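Local coordinates for protein cytidine deaminase (Burkholderia pseudomallei, PDB 3DMO) that probably deaminates cytidine and 2'-deoxycytidine to uridine and 2'-deoxyuridine with the help of a zinc ion, salvaging pyrimidines for UMP synthesis, at residues A82-I93 against L111-V122. Numbering follows the deposited sequence.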
loop_
_atom_site.group_PDB
_atom_site.type_symbol
_atom_site.label_atom_id
_atom_site.label_comp_id
_atom_site.label_asym_id
_atom_site.label_seq_id
_atom_site.Cartn_x
_atom_site.Cartn_y
_atom_site.Cartn_z
ATOM N N ALA A 82 -0.795 24.065 5.536
ATOM C CA ALA A 82 -1.321 23.323 6.684
ATOM C C ALA A 82 -2.280 22.230 6.247
ATOM O O ALA A 82 -2.938 22.337 5.195
ATOM C CB ALA A 82 -2.038 24.274 7.659
ATOM N N ILE A 83 -2.376 21.195 7.081
ATOM C CA ILE A 83 -3.388 20.154 6.933
ATOM C C ILE A 83 -4.069 19.908 8.284
ATOM O O ILE A 83 -3.397 19.849 9.311
ATOM C CB ILE A 83 -2.781 18.843 6.333
ATOM C CG1 ILE A 83 -3.883 17.849 5.932
ATOM C CG2 ILE A 83 -1.728 18.235 7.257
ATOM C CD1 ILE A 83 -3.357 16.652 5.128
ATOM N N ALA A 84 -5.403 19.847 8.284
ATOM C CA ALA A 84 -6.175 19.437 9.472
ATOM C C ALA A 84 -6.704 18.028 9.257
ATOM O O ALA A 84 -7.114 17.691 8.150
ATOM C CB ALA A 84 -7.345 20.401 9.725
ATOM N N VAL A 85 -6.679 17.202 10.305
ATOM C CA VAL A 85 -7.177 15.819 10.232
ATOM C C VAL A 85 -8.129 15.595 11.417
ATOM O O VAL A 85 -7.824 16.006 12.547
ATOM C CB VAL A 85 -6.015 14.778 10.279
ATOM C CG1 VAL A 85 -6.504 13.374 9.849
ATOM C CG2 VAL A 85 -4.846 15.229 9.407
ATOM N N VAL A 86 -9.268 14.942 11.165
ATOM C CA VAL A 86 -10.281 14.725 12.212
ATOM C C VAL A 86 -10.891 13.317 12.127
ATOM O O VAL A 86 -11.172 12.817 11.039
ATOM C CB VAL A 86 -11.392 15.833 12.185
ATOM C CG1 VAL A 86 -12.151 15.857 10.848
ATOM C CG2 VAL A 86 -12.354 15.662 13.346
ATOM N N GLY A 87 -11.082 12.689 13.284
ATOM C CA GLY A 87 -11.837 11.443 13.376
ATOM C C GLY A 87 -12.517 11.340 14.730
ATOM O O GLY A 87 -12.313 12.188 15.597
ATOM N N GLU A 88 -13.321 10.292 14.907
ATOM C CA GLU A 88 -14.027 10.042 16.163
ATOM C C GLU A 88 -13.105 9.279 17.126
ATOM O O GLU A 88 -13.257 8.071 17.352
ATOM C CB GLU A 88 -15.327 9.270 15.895
ATOM C CG GLU A 88 -16.236 9.103 17.113
ATOM C CD GLU A 88 -16.847 10.414 17.570
ATOM O OE1 GLU A 88 -16.422 10.935 18.633
ATOM O OE2 GLU A 88 -17.751 10.928 16.863
ATOM N N THR A 89 -12.151 10.004 17.698
ATOM C CA THR A 89 -11.144 9.412 18.570
ATOM C C THR A 89 -11.154 10.084 19.940
ATOM O O THR A 89 -11.694 11.183 20.097
ATOM C CB THR A 89 -9.724 9.514 17.945
ATOM O OG1 THR A 89 -9.504 10.850 17.476
ATOM C CG2 THR A 89 -9.581 8.555 16.763
ATOM N N HIS A 90 -10.552 9.425 20.928
ATOM C CA HIS A 90 -10.491 9.972 22.287
ATOM C C HIS A 90 -9.689 11.274 22.364
ATOM O O HIS A 90 -10.182 12.293 22.861
ATOM C CB HIS A 90 -9.935 8.953 23.291
ATOM C CG HIS A 90 -9.779 9.512 24.669
ATOM N ND1 HIS A 90 -10.802 10.177 25.313
ATOM C CD2 HIS A 90 -8.722 9.537 25.512
ATOM C CE1 HIS A 90 -10.382 10.580 26.500
ATOM N NE2 HIS A 90 -9.125 10.201 26.647
ATOM N N GLY A 91 -8.439 11.218 21.908
ATOM C CA GLY A 91 -7.616 12.416 21.742
ATOM C C GLY A 91 -7.653 12.903 20.302
ATOM O O GLY A 91 -8.435 12.392 19.487
ATOM N N PRO A 92 -6.831 13.920 19.978
ATOM C CA PRO A 92 -6.683 14.315 18.574
ATOM C C PRO A 92 -6.239 13.105 17.759
ATOM O O PRO A 92 -5.372 12.349 18.212
ATOM C CB PRO A 92 -5.573 15.370 18.625
ATOM C CG PRO A 92 -5.658 15.944 20.017
ATOM C CD PRO A 92 -6.017 14.754 20.882
ATOM N N ILE A 93 -6.843 12.910 16.589
ATOM C CA ILE A 93 -6.545 11.746 15.759
ATOM C C ILE A 93 -5.058 11.703 15.389
ATOM O O ILE A 93 -4.454 12.732 15.089
ATOM C CB ILE A 93 -7.494 11.655 14.514
ATOM C CG1 ILE A 93 -7.383 10.269 13.855
ATOM C CG2 ILE A 93 -7.264 12.828 13.532
ATOM C CD1 ILE A 93 -8.470 9.993 12.846
ATOM N N LEU A 111 5.682 21.216 7.330
ATOM C CA LEU A 111 4.228 21.308 7.150
ATOM C C LEU A 111 3.520 21.312 8.508
ATOM O O LEU A 111 3.778 20.447 9.337
ATOM C CB LEU A 111 3.689 20.156 6.291
ATOM C CG LEU A 111 2.164 20.083 6.139
ATOM C CD1 LEU A 111 1.656 21.144 5.197
ATOM C CD2 LEU A 111 1.705 18.696 5.690
ATOM N N GLU A 112 2.638 22.287 8.717
ATOM C CA GLU A 112 1.855 22.380 9.949
ATOM C C GLU A 112 0.722 21.364 9.898
ATOM O O GLU A 112 -0.009 21.297 8.912
ATOM C CB GLU A 112 1.299 23.796 10.131
ATOM C CG GLU A 112 0.474 23.987 11.396
ATOM C CD GLU A 112 -0.061 25.406 11.547
ATOM O OE1 GLU A 112 -0.832 25.854 10.674
ATOM O OE2 GLU A 112 0.276 26.068 12.552
ATOM N N VAL A 113 0.597 20.569 10.958
ATOM C CA VAL A 113 -0.396 19.507 11.025
ATOM C C VAL A 113 -1.297 19.765 12.240
ATOM O O VAL A 113 -0.824 19.793 13.376
ATOM C CB VAL A 113 0.288 18.112 11.119
ATOM C CG1 VAL A 113 -0.752 17.010 11.225
ATOM C CG2 VAL A 113 1.205 17.872 9.913
ATOM N N VAL A 114 -2.582 19.993 11.981
ATOM C CA VAL A 114 -3.574 20.278 13.018
ATOM C C VAL A 114 -4.427 19.022 13.231
ATOM O O VAL A 114 -5.204 18.641 12.351
ATOM C CB VAL A 114 -4.506 21.471 12.614
ATOM C CG1 VAL A 114 -5.515 21.775 13.719
ATOM C CG2 VAL A 114 -3.688 22.722 12.249
ATOM N N LEU A 115 -4.265 18.381 14.387
ATOM C CA LEU A 115 -4.966 17.125 14.677
ATOM C C LEU A 115 -6.101 17.375 15.649
ATOM O O LEU A 115 -5.925 18.076 16.642
ATOM C CB LEU A 115 -3.998 16.096 15.263
ATOM C CG LEU A 115 -2.788 15.798 14.390
ATOM C CD1 LEU A 115 -1.807 14.931 15.169
ATOM C CD2 LEU A 115 -3.229 15.158 13.060
ATOM N N THR A 116 -7.259 16.793 15.368
ATOM C CA THR A 116 -8.423 17.007 16.220
ATOM C C THR A 116 -9.369 15.799 16.238
ATOM O O THR A 116 -9.129 14.798 15.565
ATOM C CB THR A 116 -9.156 18.335 15.849
ATOM O OG1 THR A 116 -10.089 18.680 16.882
ATOM C CG2 THR A 116 -9.874 18.248 14.507
ATOM N N ASN A 117 -10.429 15.888 17.032
ATOM C CA ASN A 117 -11.454 14.851 17.053
ATOM C C ASN A 117 -12.808 15.524 16.961
ATOM O O ASN A 117 -12.887 16.679 16.537
ATOM C CB ASN A 117 -11.330 13.966 18.300
ATOM C CG ASN A 117 -11.439 14.755 19.593
ATOM O OD1 ASN A 117 -11.764 15.940 19.581
ATOM N ND2 ASN A 117 -11.155 14.105 20.714
ATOM N N MET A 118 -13.863 14.815 17.347
ATOM C CA MET A 118 -15.216 15.354 17.263
ATOM C C MET A 118 -15.674 15.951 18.595
ATOM O O MET A 118 -16.859 16.244 18.767
ATOM C CB MET A 118 -16.195 14.273 16.799
ATOM C CG MET A 118 -15.902 13.701 15.412
ATOM S SD MET A 118 -15.867 14.944 14.106
ATOM C CE MET A 118 -17.598 15.377 13.935
ATOM N N GLN A 119 -14.734 16.143 19.519
ATOM C CA GLN A 119 -15.046 16.618 20.871
ATOM C C GLN A 119 -14.229 17.842 21.293
ATOM O O GLN A 119 -14.087 18.111 22.487
ATOM C CB GLN A 119 -14.824 15.493 21.888
ATOM C CG GLN A 119 -15.621 14.232 21.628
ATOM C CD GLN A 119 -15.255 13.142 22.602
ATOM O OE1 GLN A 119 -15.779 13.091 23.718
ATOM N NE2 GLN A 119 -14.329 12.271 22.197
ATOM N N GLY A 120 -13.667 18.562 20.322
ATOM C CA GLY A 120 -12.909 19.788 20.596
ATOM C C GLY A 120 -11.468 19.655 21.063
ATOM O O GLY A 120 -10.843 20.653 21.431
ATOM N N ASP A 121 -10.922 18.445 21.063
ATOM C CA ASP A 121 -9.518 18.254 21.439
ATOM C C ASP A 121 -8.598 18.493 20.245
ATOM O O ASP A 121 -8.783 17.887 19.186
ATOM C CB ASP A 121 -9.294 16.859 22.021
ATOM C CG ASP A 121 -10.223 16.571 23.188
ATOM O OD1 ASP A 121 -10.138 17.287 24.219
ATOM O OD2 ASP A 121 -11.048 15.642 23.063
ATOM N N VAL A 122 -7.624 19.381 20.427
ATOM C CA VAL A 122 -6.743 19.818 19.339
ATOM C C VAL A 122 -5.288 19.727 19.761
ATOM O O VAL A 122 -4.941 20.084 20.883
ATOM C CB VAL A 122 -7.048 21.277 18.901
ATOM C CG1 VAL A 122 -6.080 21.739 17.792
ATOM C CG2 VAL A 122 -8.471 21.409 18.428
HETATM O O HOH W 1 -14.137 12.366 19.004
#
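Asn-117 holds its CG between its own backbone N and carbonyl carbon (chi1 59°), which turns the amide against the loop that follows strand 82-87, and ND2 donates to Thr-89 O at 3.0 Å. That bond is bent (141° at the hydrogen), with the donor tilted from the Thr-89 carbonyl plane. ND2 also gives a straighter bond, in the plane of the amide, to the anti lone pair of Asp-121 OD2. At the other end of the amide, OD1 accepts from the backbone N of Gln-119, closing an Asx turn, and from that of Asp-121; the two donors arrive from opposite faces of the amide plane. Four bonds thus fix its rotation: three hold the turn 117-121 together, and the one to Thr-89 O ties it to the neighbouring loop. A water adds a bridge, giving hydrogens to Glu-88 OE1 and Thr-89 O and accepting from Met-118 N and Gln-119 NE2.

Upstream, strands 82-87 and 112-116 run parallel, joined by a ladder in which Val-114 N meets Ile-83 O at 2.8 Å. Where the chain returns from the loop, Ile-93 N bonds Thr-116 O from above its carbonyl plane. Leu-115, its CG anti to the carbonyl carbon, lies side by side with Val-85, CD2 4.0 Å from Val-85 CB. Leu-115 CB packs 3.8 Å from Pro-92 CB. Ile-93 O, buried against the Leu-115 side chain, has no polar partner. Val-86 CG2 touches Met-118 SD at 3.7 Å.

The two strands and helix 97-107 form a beta-alpha-beta unit of the cytidine deaminase fold. Val-85 lies close to Glu-63, the predicted proton donor; Val-86 and Thr-116 meet helix 11-22 on the other face, and strands 34-40 and 122-126 flank the pair.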